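Local coordinates for CD1-2 antigen (Gallus gallus, PDB 3DBX), which probably presents lipid antigens to T cells as an MHC class I-like glycoprotein of the CD1 family, at residues V189-V194 against R277-P282; R217-T222 against V269-L274; L236-V241 against Y249-T254. All coordinates share one frame; numbering follows the deposited sequence.

Contact 1: V189-V194 against R277-P282; sequences VPPMAV and RSLLVP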
ATOM      1  N   VAL A 189     -11.828  -1.204 -14.848  1.00 25.57           N
ATOM      2  CA  VAL A 189     -13.087  -1.691 -14.285  1.00 24.44           C
ATOM      3  C   VAL A 189     -13.811  -0.482 -13.683  1.00 23.35           C
ATOM      4  O   VAL A 189     -13.273   0.152 -12.780  1.00 22.20           O
ATOM      5  CB  VAL A 189     -12.835  -2.677 -13.115  1.00 24.59           C
ATOM      6  CG1 VAL A 189     -14.134  -3.111 -12.586  1.00 25.19           C
ATOM      7  CG2 VAL A 189     -12.027  -3.911 -13.602  1.00 25.15           C
ATOM      8  N   PRO A 190     -14.968  -0.077 -14.259  1.00 23.24           N
ATOM      9  CA  PRO A 190     -15.653   1.122 -13.719  1.00 22.33           C
ATOM     10  C   PRO A 190     -16.226   0.949 -12.301  1.00 22.85           C
ATOM     11  O   PRO A 190     -16.584  -0.184 -11.918  1.00 21.55           O
ATOM     12  CB  PRO A 190     -16.752   1.414 -14.751  1.00 24.28           C
ATOM     13  CG  PRO A 190     -16.280   0.730 -16.016  1.00 24.24           C
ATOM     14  CD  PRO A 190     -15.591  -0.554 -15.488  1.00 24.40           C
ATOM     15  N   PRO A 191     -16.339   2.068 -11.538  1.00 22.06           N
ATOM     16  CA  PRO A 191     -16.860   2.023 -10.194  1.00 22.74           C
ATOM     17  C   PRO A 191     -18.355   1.840 -10.203  1.00 25.63           C
ATOM     18  O   PRO A 191     -19.000   2.121 -11.232  1.00 25.06           O
ATOM     19  CB  PRO A 191     -16.496   3.426  -9.641  1.00 22.30           C
ATOM     20  CG  PRO A 191     -16.568   4.296 -10.834  1.00 23.07           C
ATOM     21  CD  PRO A 191     -15.956   3.451 -11.923  1.00 24.01           C
ATOM     22  N   MET A 192     -18.906   1.364  -9.086  1.00 25.84           N
ATOM     23  CA  MET A 192     -20.350   1.442  -8.875  1.00 31.22           C
ATOM     24  C   MET A 192     -20.501   2.217  -7.590  1.00 28.94           C
ATOM     25  O   MET A 192     -19.584   2.208  -6.801  1.00 27.61           O
ATOM     26  CB  MET A 192     -21.044   0.079  -8.801  1.00 32.35           C
ATOM     27  CG  MET A 192     -20.591  -0.893  -7.777  1.00 36.11           C
ATOM     28  SD  MET A 192     -21.879  -2.183  -7.477  1.00 47.11           S
ATOM     29  CE  MET A 192     -23.046  -1.243  -6.471  1.00 47.02           C
ATOM     30  N   ALA A 193     -21.617   2.922  -7.394  1.00 29.20           N
ATOM     31  CA  ALA A 193     -21.749   3.779  -6.198  1.00 28.16           C
ATOM     32  C   ALA A 193     -23.155   3.710  -5.605  1.00 28.93           C
ATOM     33  O   ALA A 193     -24.136   3.433  -6.297  1.00 30.68           O
ATOM     34  CB  ALA A 193     -21.351   5.225  -6.500  1.00 27.07           C
ATOM     35  N   VAL A 194     -23.227   3.908  -4.299  1.00 28.72           N
ATOM     36  CA  VAL A 194     -24.496   3.881  -3.586  1.00 28.85           C
ATOM     37  C   VAL A 194     -24.486   5.085  -2.654  1.00 27.40           C
ATOM     38  O   VAL A 194     -23.420   5.461  -2.138  1.00 25.43           O
ATOM     39  CB  VAL A 194     -24.752   2.540  -2.821  1.00 30.01           C
ATOM     40  CG1 VAL A 194     -24.935   1.341  -3.797  1.00 32.63           C
ATOM     41  CG2 VAL A 194     -23.666   2.218  -1.761  1.00 29.78           C
ATOM     42  N   ARG A 277     -18.390  10.467 -19.397  1.00 54.82           N
ATOM     43  CA  ARG A 277     -19.582  10.322 -18.576  1.00 53.14           C
ATOM     44  C   ARG A 277     -19.226  10.099 -17.115  1.00 48.39           C
ATOM     45  O   ARG A 277     -18.361   9.302 -16.803  1.00 46.06           O
ATOM     46  CB  ARG A 277     -20.461   9.170 -19.075  1.00 54.17           C
ATOM     47  CG  ARG A 277     -21.432   9.553 -20.196  1.00 62.42           C
ATOM     48  CD  ARG A 277     -22.718   8.707 -20.118  1.00 67.01           C
ATOM     49  NE  ARG A 277     -23.732   9.271 -19.221  1.00 67.64           N
ATOM     50  CZ  ARG A 277     -24.364   8.609 -18.251  1.00 68.26           C
ATOM     51  NH1 ARG A 277     -24.100   7.322 -17.997  1.00 67.76           N
ATOM     52  NH2 ARG A 277     -25.269   9.237 -17.514  1.00 67.64           N
ATOM     53  N   SER A 278     -19.867  10.833 -16.222  1.00 46.55           N
ATOM     54  CA  SER A 278     -19.689  10.605 -14.790  1.00 42.73           C
ATOM     55  C   SER A 278     -20.683   9.555 -14.365  1.00 40.36           C
ATOM     56  O   SER A 278     -21.660   9.263 -15.068  1.00 40.62           O
ATOM     57  CB  SER A 278     -20.040  11.877 -14.003  1.00 43.85           C
ATOM     58  OG  SER A 278     -19.432  13.001 -14.596  1.00 50.26           O
ATOM     59  N   LEU A 279     -20.444   9.036 -13.177  1.00 37.02           N
ATOM     60  CA  LEU A 279     -21.427   8.300 -12.447  1.00 37.51           C
ATOM     61  C   LEU A 279     -22.090   9.320 -11.526  1.00 38.65           C
ATOM     62  O   LEU A 279     -21.394   9.946 -10.705  1.00 38.52           O
ATOM     63  CB  LEU A 279     -20.687   7.249 -11.619  1.00 34.19           C
ATOM     64  CG  LEU A 279     -21.376   6.328 -10.643  1.00 36.61           C
ATOM     65  CD1 LEU A 279     -22.519   5.547 -11.298  1.00 42.04           C
ATOM     66  CD2 LEU A 279     -20.291   5.412 -10.099  1.00 33.30           C
ATOM     67  N   LEU A 280     -23.414   9.471 -11.632  1.00 39.57           N
ATOM     68  CA  LEU A 280     -24.150  10.424 -10.827  1.00 40.30           C
ATOM     69  C   LEU A 280     -25.258   9.706 -10.026  1.00 39.96           C
ATOM     70  O   LEU A 280     -26.176   9.098 -10.620  1.00 41.73           O
ATOM     71  CB  LEU A 280     -24.744  11.532 -11.700  1.00 44.29           C
ATOM     72  CG  LEU A 280     -25.574  12.564 -10.936  1.00 47.46           C
ATOM     73  CD1 LEU A 280     -24.671  13.550 -10.201  1.00 47.75           C
ATOM     74  CD2 LEU A 280     -26.529  13.282 -11.862  1.00 52.55           C
ATOM     75  N   VAL A 281     -25.180   9.811  -8.698  1.00 36.47           N
ATOM     76  CA  VAL A 281     -26.039   9.055  -7.779  1.00 36.18           C
ATOM     77  C   VAL A 281     -26.772   9.981  -6.794  1.00 36.18           C
ATOM     78  O   VAL A 281     -26.159  10.499  -5.867  1.00 33.40           O
ATOM     79  CB  VAL A 281     -25.239   7.947  -7.019  1.00 33.67           C
ATOM     80  CG1 VAL A 281     -26.179   7.024  -6.311  1.00 34.14           C
ATOM     81  CG2 VAL A 281     -24.394   7.120  -8.000  1.00 33.34           C
ATOM     82  N   PRO A 282     -28.086  10.206  -7.014  1.00 39.15           N
ATOM     83  CA  PRO A 282     -28.900  11.103  -6.190  1.00 40.11           C
ATOM     84  C   PRO A 282     -29.108  10.550  -4.795  1.00 38.34           C
ATOM     85  O   PRO A 282     -29.069   9.324  -4.613  1.00 37.76           O
ATOM     86  CB  PRO A 282     -30.256  11.139  -6.930  1.00 44.38           C
ATOM     87  CG  PRO A 282     -29.975  10.613  -8.294  1.00 46.08           C
ATOM     88  CD  PRO A 282     -28.889   9.602  -8.090  1.00 42.45           C
TER
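Leu279 makes the first touch on Pro191 and Ala193, and it does so through one methyl. With CG anti to its backbone N (chi1 176°), the side chain reaches across from its strand and sets CD2 against the other segment. There Leu279 CD2 lies 3.8 Å from Ala193 CB. The same methyl is 4.0 Å from Pro191 CG at the proline ring and 3.7 Å from Pro191 O, so it spans the start of strand 192-194. Pro191 and Leu279 pass one another running opposite ways, not end on. Val281 adds a second methyl to Ala193: its CG2 comes to 3.9 Å from Ala193 CB, while both of its methyls lie near the carbonyl oxygen of that residue. Leu279 CD2 and Val281 CG2 thus both come up to the Ala193 methyl, about 80° apart as seen from it, two branches from successive inward-facing residues. The side-chain contacts are apolar; the strands belong to different sheets, and the short segments 192-194 and 279-282 approach to 7.6 Å axis to axis and run nearly parallel, 15° apart. In the immunoglobulin C1-set sandwich they are the first and last strands, lying at the same margin of the two layers. Backbone bonds tie Met192 and Val194 to Thr212 and Arg210 of strand 204-214, whereas Leu279 and Val281 pair with Val269 and Cys267 of strand 265-270; Pro191 also packs on Phe214.

Contact 2: R217-T222 against V269-L274; sequences RPIAVT and VQHCSL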
ATOM      1  N   ARG A 217      -6.611   3.039  -9.599  1.00 28.12           N
ATOM      2  CA  ARG A 217      -6.837   3.684  -8.311  1.00 29.86           C
ATOM      3  C   ARG A 217      -7.315   5.138  -8.333  1.00 30.04           C
ATOM      4  O   ARG A 217      -8.091   5.529  -7.437  1.00 30.11           O
ATOM      5  CB  ARG A 217      -5.530   3.623  -7.501  1.00 31.90           C
ATOM      6  CG  ARG A 217      -5.676   3.909  -5.972  1.00 33.77           C
ATOM      7  CD  ARG A 217      -4.284   3.893  -5.343  1.00 39.39           C
ATOM      8  NE  ARG A 217      -4.309   3.812  -3.873  1.00 51.37           N
ATOM      9  CZ  ARG A 217      -4.372   4.859  -3.046  1.00 56.47           C
ATOM     10  NH1 ARG A 217      -4.478   6.095  -3.531  1.00 58.94           N
ATOM     11  NH2 ARG A 217      -4.362   4.672  -1.722  1.00 58.61           N
ATOM     12  N   PRO A 218      -6.743   5.997  -9.226  1.00 31.69           N
ATOM     13  CA  PRO A 218      -7.144   7.415  -9.167  1.00 32.65           C
ATOM     14  C   PRO A 218      -8.634   7.593  -9.427  1.00 31.50           C
ATOM     15  O   PRO A 218      -9.195   6.898 -10.272  1.00 29.50           O
ATOM     16  CB  PRO A 218      -6.343   8.037 -10.308  1.00 35.96           C
ATOM     17  CG  PRO A 218      -5.129   7.156 -10.411  1.00 35.74           C
ATOM     18  CD  PRO A 218      -5.673   5.795 -10.224  1.00 32.76           C
ATOM     19  N   ILE A 219      -9.274   8.483  -8.675  1.00 32.23           N
ATOM     20  CA  ILE A 219     -10.729   8.715  -8.800  1.00 31.23           C
ATOM     21  C   ILE A 219     -11.048  10.037  -8.115  1.00 33.95           C
ATOM     22  O   ILE A 219     -10.285  10.495  -7.231  1.00 33.98           O
ATOM     23  CB  ILE A 219     -11.537   7.533  -8.145  1.00 29.38           C
ATOM     24  CG1 ILE A 219     -13.013   7.510  -8.599  1.00 27.19           C
ATOM     25  CG2 ILE A 219     -11.394   7.539  -6.618  1.00 28.99           C
ATOM     26  CD1 ILE A 219     -13.754   6.294  -8.066  1.00 27.05           C
ATOM     27  N   ALA A 220     -12.129  10.693  -8.542  1.00 33.68           N
ATOM     28  CA  ALA A 220     -12.555  11.871  -7.825  1.00 36.24           C
ATOM     29  C   ALA A 220     -14.054  11.785  -7.583  1.00 35.47           C
ATOM     30  O   ALA A 220     -14.832  11.565  -8.510  1.00 36.51           O
ATOM     31  CB  ALA A 220     -12.193  13.128  -8.540  1.00 39.72           C
ATOM     32  N   VAL A 221     -14.429  11.953  -6.326  1.00 34.95           N
ATOM     33  CA  VAL A 221     -15.811  11.833  -5.875  1.00 33.51           C
ATOM     34  C   VAL A 221     -16.180  13.174  -5.261  1.00 37.27           C
ATOM     35  O   VAL A 221     -15.500  13.639  -4.321  1.00 38.42           O
ATOM     36  CB  VAL A 221     -15.939  10.765  -4.808  1.00 30.98           C
ATOM     37  CG1 VAL A 221     -17.390  10.689  -4.319  1.00 29.51           C
ATOM     38  CG2 VAL A 221     -15.457   9.396  -5.346  1.00 29.75           C
ATOM     39  N   THR A 222     -17.214  13.820  -5.812  1.00 37.97           N
ATOM     40  CA  THR A 222     -17.659  15.099  -5.293  1.00 41.30           C
ATOM     41  C   THR A 222     -19.156  15.044  -4.964  1.00 39.74           C
ATOM     42  O   THR A 222     -19.882  14.175  -5.451  1.00 37.35           O
ATOM     43  CB  THR A 222     -17.333  16.284  -6.243  1.00 45.74           C
ATOM     44  OG1 THR A 222     -17.962  16.079  -7.512  1.00 48.66           O
ATOM     45  CG2 THR A 222     -15.792  16.411  -6.471  1.00 48.60           C
ATOM     46  N   VAL A 269     -19.090  10.857  -9.451  1.00 31.01           N
ATOM     47  CA  VAL A 269     -17.836  10.082  -9.485  1.00 29.24           C
ATOM     48  C   VAL A 269     -17.210  10.219 -10.853  1.00 30.83           C
ATOM     49  O   VAL A 269     -17.838   9.934 -11.884  1.00 32.53           O
ATOM     50  CB  VAL A 269     -18.045   8.581  -9.176  1.00 27.72           C
ATOM     51  CG1 VAL A 269     -16.723   7.907  -8.959  1.00 26.34           C
ATOM     52  CG2 VAL A 269     -18.886   8.380  -7.925  1.00 25.91           C
ATOM     53  N   GLN A 270     -15.972  10.680 -10.864  1.00 31.41           N
ATOM     54  CA  GLN A 270     -15.219  10.839 -12.102  1.00 34.36           C
ATOM     55  C   GLN A 270     -14.111   9.768 -12.007  1.00 31.94           C
ATOM     56  O   GLN A 270     -13.456   9.611 -10.965  1.00 30.55           O
ATOM     57  CB  GLN A 270     -14.684  12.276 -12.176  1.00 37.27           C
ATOM     58  CG  GLN A 270     -13.597  12.569 -13.265  1.00 43.22           C
ATOM     59  CD  GLN A 270     -12.995  13.986 -13.143  1.00 48.34           C
ATOM     60  OE1 GLN A 270     -12.908  14.556 -12.034  1.00 56.47           O
ATOM     61  NE2 GLN A 270     -12.616  14.570 -14.277  1.00 54.07           N
ATOM     62  N   HIS A 271     -13.988   8.956 -13.057  1.00 31.87           N
ATOM     63  CA  HIS A 271     -13.010   7.876 -13.123  1.00 29.34           C
ATOM     64  C   HIS A 271     -12.651   7.695 -14.579  1.00 31.90           C
ATOM     65  O   HIS A 271     -13.504   7.822 -15.448  1.00 32.14           O
ATOM     66  CB  HIS A 271     -13.586   6.580 -12.534  1.00 26.75           C
ATOM     67  CG  HIS A 271     -12.549   5.492 -12.384  1.00 25.60           C
ATOM     68  ND1 HIS A 271     -12.405   4.472 -13.295  1.00 24.93           N
ATOM     69  CD2 HIS A 271     -11.577   5.311 -11.461  1.00 26.58           C
ATOM     70  CE1 HIS A 271     -11.406   3.686 -12.919  1.00 28.18           C
ATOM     71  NE2 HIS A 271     -10.898   4.165 -11.797  1.00 27.61           N
ATOM     72  N   CYS A 272     -11.379   7.440 -14.864  1.00 34.10           N
ATOM     73  CA  CYS A 272     -10.924   7.382 -16.248  1.00 37.52           C
ATOM     74  C   CYS A 272     -11.607   6.253 -17.062  1.00 36.54           C
ATOM     75  O   CYS A 272     -11.751   6.377 -18.268  1.00 38.16           O
ATOM     76  CB  CYS A 272      -9.395   7.271 -16.310  1.00 39.62           C
ATOM     77  SG  CYS A 272      -8.744   5.699 -15.691  1.00 42.85           S
ATOM     78  N   SER A 273     -12.062   5.184 -16.394  1.00 32.83           N
ATOM     79  CA  SER A 273     -12.751   4.087 -17.102  1.00 33.28           C
ATOM     80  C   SER A 273     -14.138   4.478 -17.634  1.00 35.23           C
ATOM     81  O   SER A 273     -14.731   3.781 -18.465  1.00 35.61           O
ATOM     82  CB  SER A 273     -12.894   2.909 -16.165  1.00 30.29           C
ATOM     83  OG  SER A 273     -13.866   3.220 -15.160  1.00 28.40           O
ATOM     84  N   LEU A 274     -14.643   5.614 -17.156  1.00 35.51           N
ATOM     85  CA  LEU A 274     -15.963   6.096 -17.523  1.00 36.52           C
ATOM     86  C   LEU A 274     -15.932   7.033 -18.713  1.00 41.03           C
ATOM     87  O   LEU A 274     -16.974   7.337 -19.297  1.00 43.43           O
ATOM     88  CB  LEU A 274     -16.617   6.774 -16.302  1.00 35.29           C
ATOM     89  CG  LEU A 274     -16.851   5.939 -15.040  1.00 30.62           C
ATOM     90  CD1 LEU A 274     -17.155   6.845 -13.824  1.00 29.04           C
ATOM     91  CD2 LEU A 274     -17.996   5.020 -15.260  1.00 34.51           C
TER
HETATM   92  O   HOH W   1      -9.349   7.752 -12.983  1.00 35.53           O
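This is antiparallel strand pairing inside one sheet of the immunoglobulin C1-set domain, between strands 220-225 and 265-270, C and F in the usual lettering, with a histidine-bearing turn at its end. Ala220 and Gln270 form a hydrogen-bonded pair: Ala220 N reaches Gln270 O at 3.0 Å, and Gln270 N reaches Ala220 O at 2.8 Å, both almost straight. Next to them Val221 and Val269 make a non-hydrogen-bonded pair whose side chains run alongside each other in one direction, Val221 CG2 4.1 Å from Val269 CG1. Their face carries the apolar part of the contact. Ile219, extended with CG1 anti to the backbone N (chi1 -163°), crosses Val269 at a slant and presses CD1 to 3.5 Å from Val269 CG1, tight for two carbons. On the other face, Ala220 CB lies beside Gln270 OE1. Beyond the paired residues, His271 points its ring back at the first segment. Ile219 CB sits in the ring plane at its edge, and Pro218 O comes obliquely to 3.1 Å from His271 CD2. The ring's rotation is fixed at both nitrogens, by a 2.7 Å hydrogen bond between His271 ND1 and Ser273 OG and by one from NE2 to Pro216 O. A water over one ring face bridges the segments beyond the paired strands, donating to Pro218 O and accepting from Cys272 N. Strand 279-282 continues the sheet beyond Val269; Ile219 and Val221 pack on Val211 and Leu251 of the facing sheet, and the ring of Phe214 meets that of His271.

Contact 3: L236-V241 against Y249-T254; sequences LSTGTV and YQLRST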
ATOM      1  N   LEU A 236     -17.566  18.311   4.769  1.00 52.10           N
ATOM      2  CA  LEU A 236     -17.293  17.344   3.700  1.00 49.45           C
ATOM      3  C   LEU A 236     -16.039  16.533   4.027  1.00 50.43           C
ATOM      4  O   LEU A 236     -14.976  17.091   4.286  1.00 53.85           O
ATOM      5  CB  LEU A 236     -17.103  18.090   2.365  1.00 50.43           C
ATOM      6  CG  LEU A 236     -17.425  17.458   1.001  1.00 47.33           C
ATOM      7  CD1 LEU A 236     -16.721  18.285  -0.041  1.00 52.96           C
ATOM      8  CD2 LEU A 236     -16.963  16.071   0.899  1.00 43.26           C
ATOM      9  N   SER A 237     -16.156  15.217   4.020  1.00 48.13           N
ATOM     10  CA  SER A 237     -14.998  14.367   4.215  1.00 49.83           C
ATOM     11  C   SER A 237     -14.944  13.324   3.103  1.00 47.21           C
ATOM     12  O   SER A 237     -15.894  12.595   2.874  1.00 43.21           O
ATOM     13  CB  SER A 237     -15.053  13.694   5.595  1.00 51.38           C
ATOM     14  OG  SER A 237     -14.099  12.634   5.706  1.00 53.14           O
ATOM     15  N   THR A 238     -13.839  13.283   2.376  1.00 49.19           N
ATOM     16  CA  THR A 238     -13.664  12.171   1.462  1.00 48.68           C
ATOM     17  C   THR A 238     -12.612  11.264   2.059  1.00 49.48           C
ATOM     18  O   THR A 238     -11.555  11.732   2.505  1.00 54.24           O
ATOM     19  CB  THR A 238     -13.371  12.602   0.024  1.00 48.60           C
ATOM     20  OG1 THR A 238     -13.038  11.432  -0.756  1.00 48.56           O
ATOM     21  CG2 THR A 238     -12.249  13.668  -0.030  1.00 54.00           C
ATOM     22  N   GLY A 239     -12.951   9.986   2.163  1.00 47.16           N
ATOM     23  CA  GLY A 239     -12.087   9.029   2.826  1.00 47.67           C
ATOM     24  C   GLY A 239     -10.895   8.659   1.966  1.00 47.50           C
ATOM     25  O   GLY A 239     -10.685   9.195   0.862  1.00 47.11           O
ATOM     26  N   THR A 240     -10.116   7.723   2.489  1.00 47.77           N
ATOM     27  CA  THR A 240      -8.940   7.230   1.822  1.00 47.53           C
ATOM     28  C   THR A 240      -9.414   6.044   0.994  1.00 42.08           C
ATOM     29  O   THR A 240     -10.446   5.440   1.301  1.00 39.55           O
ATOM     30  CB  THR A 240      -7.869   6.824   2.855  1.00 50.91           C
ATOM     31  OG1 THR A 240      -7.568   7.948   3.690  1.00 59.59           O
ATOM     32  CG2 THR A 240      -6.586   6.400   2.193  1.00 54.67           C
ATOM     33  N   VAL A 241      -8.693   5.760  -0.079  1.00 40.28           N
ATOM     34  CA  VAL A 241      -9.022   4.656  -0.955  1.00 36.29           C
ATOM     35  C   VAL A 241      -8.559   3.367  -0.269  1.00 36.09           C
ATOM     36  O   VAL A 241      -7.499   3.352   0.357  1.00 39.05           O
ATOM     37  CB  VAL A 241      -8.348   4.847  -2.326  1.00 37.43           C
ATOM     38  CG1 VAL A 241      -8.650   3.710  -3.223  1.00 33.27           C
ATOM     39  CG2 VAL A 241      -8.863   6.152  -3.003  1.00 38.06           C
ATOM     40  N   TYR A 249     -10.534  -1.155  -5.989  1.00 24.55           N
ATOM     41  CA  TYR A 249     -10.469  -0.244  -4.840  1.00 25.05           C
ATOM     42  C   TYR A 249     -11.872   0.208  -4.430  1.00 24.35           C
ATOM     43  O   TYR A 249     -12.808   0.002  -5.166  1.00 23.37           O
ATOM     44  CB  TYR A 249      -9.597   0.978  -5.178  1.00 25.10           C
ATOM     45  CG  TYR A 249      -8.133   0.632  -5.424  1.00 26.88           C
ATOM     46  CD1 TYR A 249      -7.230   0.555  -4.361  1.00 25.65           C
ATOM     47  CD2 TYR A 249      -7.673   0.364  -6.717  1.00 25.47           C
ATOM     48  CE1 TYR A 249      -5.907   0.246  -4.578  1.00 31.30           C
ATOM     49  CE2 TYR A 249      -6.328   0.034  -6.950  1.00 28.42           C
ATOM     50  CZ  TYR A 249      -5.465  -0.029  -5.873  1.00 29.92           C
ATOM     51  OH  TYR A 249      -4.143  -0.323  -6.044  1.00 34.51           O
ATOM     52  N   GLN A 250     -11.982   0.827  -3.246  1.00 25.77           N
ATOM     53  CA  GLN A 250     -13.222   1.297  -2.670  1.00 25.73           C
ATOM     54  C   GLN A 250     -12.930   2.613  -1.914  1.00 26.72           C
ATOM     55  O   GLN A 250     -11.870   2.774  -1.370  1.00 26.08           O
ATOM     56  CB  GLN A 250     -13.604   0.329  -1.560  1.00 28.82           C
ATOM     57  CG  GLN A 250     -14.774  -0.451  -1.874  1.00 31.87           C
ATOM     58  CD  GLN A 250     -15.171  -1.350  -0.753  1.00 32.45           C
ATOM     59  OE1 GLN A 250     -14.806  -2.534  -0.721  1.00 35.73           O
ATOM     60  NE2 GLN A 250     -15.959  -0.818   0.153  1.00 34.07           N
ATOM     61  N   LEU A 251     -13.904   3.499  -1.818  1.00 26.46           N
ATOM     62  CA  LEU A 251     -13.721   4.814  -1.179  1.00 28.11           C
ATOM     63  C   LEU A 251     -15.108   5.156  -0.642  1.00 28.56           C
ATOM     64  O   LEU A 251     -16.124   4.748  -1.234  1.00 27.16           O
ATOM     65  CB  LEU A 251     -13.343   5.868  -2.270  1.00 29.23           C
ATOM     66  CG  LEU A 251     -12.989   7.309  -1.923  1.00 31.86           C
ATOM     67  CD1 LEU A 251     -12.275   7.892  -3.131  1.00 38.26           C
ATOM     68  CD2 LEU A 251     -14.236   8.102  -1.704  1.00 37.97           C
ATOM     69  N   ARG A 252     -15.150   5.911   0.450  1.00 30.19           N
ATOM     70  CA  ARG A 252     -16.388   6.449   1.004  1.00 31.45           C
ATOM     71  C   ARG A 252     -16.204   7.974   1.084  1.00 31.07           C
ATOM     72  O   ARG A 252     -15.173   8.433   1.607  1.00 31.33           O
ATOM     73  CB  ARG A 252     -16.520   5.903   2.425  1.00 33.35           C
ATOM     74  CG  ARG A 252     -17.828   5.202   2.812  1.00 36.48           C
ATOM     75  CD  ARG A 252     -17.651   4.592   4.266  1.00 39.08           C
ATOM     76  NE  ARG A 252     -18.699   5.018   5.210  1.00 48.56           N
ATOM     77  CZ  ARG A 252     -18.609   6.056   6.054  1.00 50.62           C
ATOM     78  NH1 ARG A 252     -17.517   6.820   6.086  1.00 52.94           N
ATOM     79  NH2 ARG A 252     -19.618   6.328   6.873  1.00 50.55           N
ATOM     80  N   SER A 253     -17.168   8.753   0.576  1.00 28.88           N
ATOM     81  CA  SER A 253     -17.159  10.208   0.779  1.00 30.84           C
ATOM     82  C   SER A 253     -18.385  10.573   1.602  1.00 30.68           C
ATOM     83  O   SER A 253     -19.402   9.927   1.451  1.00 29.87           O
ATOM     84  CB  SER A 253     -17.193  10.958  -0.552  1.00 30.90           C
ATOM     85  OG  SER A 253     -17.148  12.368  -0.294  1.00 37.34           O
ATOM     86  N   THR A 254     -18.288  11.564   2.497  1.00 31.79           N
ATOM     87  CA  THR A 254     -19.449  11.910   3.310  1.00 31.27           C
ATOM     88  C   THR A 254     -19.632  13.400   3.380  1.00 32.90           C
ATOM     89  O   THR A 254     -18.633  14.155   3.317  1.00 34.60           O
ATOM     90  CB  THR A 254     -19.378  11.366   4.780  1.00 32.52           C
ATOM     91  OG1 THR A 254     -18.355  12.035   5.513  1.00 36.12           O
ATOM     92  CG2 THR A 254     -19.159   9.843   4.849  1.00 29.14           C
TER
HETATM   93  O   HOH W   2     -15.094   9.702   4.444  1.00 46.70           O
HETATM   94  O   HOH W   3     -12.781   5.373   2.277  1.00 31.36           O
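Val241 places CG1 anti to its backbone N (chi1 179°), which carries that methyl over to Tyr249, while CG2, beside the N, is left facing Leu251. Leu251 answers with CG likewise anti to its N (chi1 -176°), which carries CG toward the first strand, and its two methyls go to different partners. Val241 CG1 stops 3.5 Å from Tyr249 CB and approaches the ring obliquely near CD1, the two side chains crossing at about a right angle. Val241 CG2 meets Leu251 CD1 at 3.8 Å, and on the other branch Leu251 CD2 lies 3.7 Å from Thr238 OG1. The tyrosine hydroxyl continues past this contact to a hydrogen bond with Asp37. These residues belong to an antiparallel hairpin, strands 236-243 and 249-257, D and E of the C1-set immunoglobulin fold. Its regular part is held by a pair of bonds, Ser237 N to Thr254 O at 2.8 Å and Thr254 N to Ser237 O at 2.6 Å. Ser253 OG adds only a weak, 3.4 Å bond to Ser237 O and has a second weak one with Trp223. After the Thr238-Ser253 pair, Gly239 N still reaches Arg252 O at 2.8 Å, but less straight (152°). The register then slips by a residue, Val241 instead of Thr240 standing across from Leu251. A water fills in where the strands part, accepting from Arg252 N at 3.0 Å; its link to Thr240 O is unusually short and doubtful in detail. Another water donates to Arg252 O and is weakly bonded to Ser237 OG. Strand 204-214 binds the far edge of strand 249-257, and the second protein chain of the assembly packs against Gln250 and Arg252.

In the fold
All three contacts lie in the C1-set immunoglobulin domain; the lipid-binding groove of CD1 proteins is formed by the separate MHC-like domain, so none of the three lines it. Contact 2 touches both of the others: its centre is about 8 Å from that of contact 1 and about 12 Å from that of contact 3. It meets contact 1 within one sheet, where Val269 N lies 2.8 Å from Leu279 O (probable hydrogen bond), and contact 3 across the sandwich core, with Ile219 CG2 3.6 Å from Leu251 CD1. Residues 192-194 and contact 3 share the facing sheet, strands 192-200 and 236-243 being its two outermost; contacts 1 and 3 do not touch.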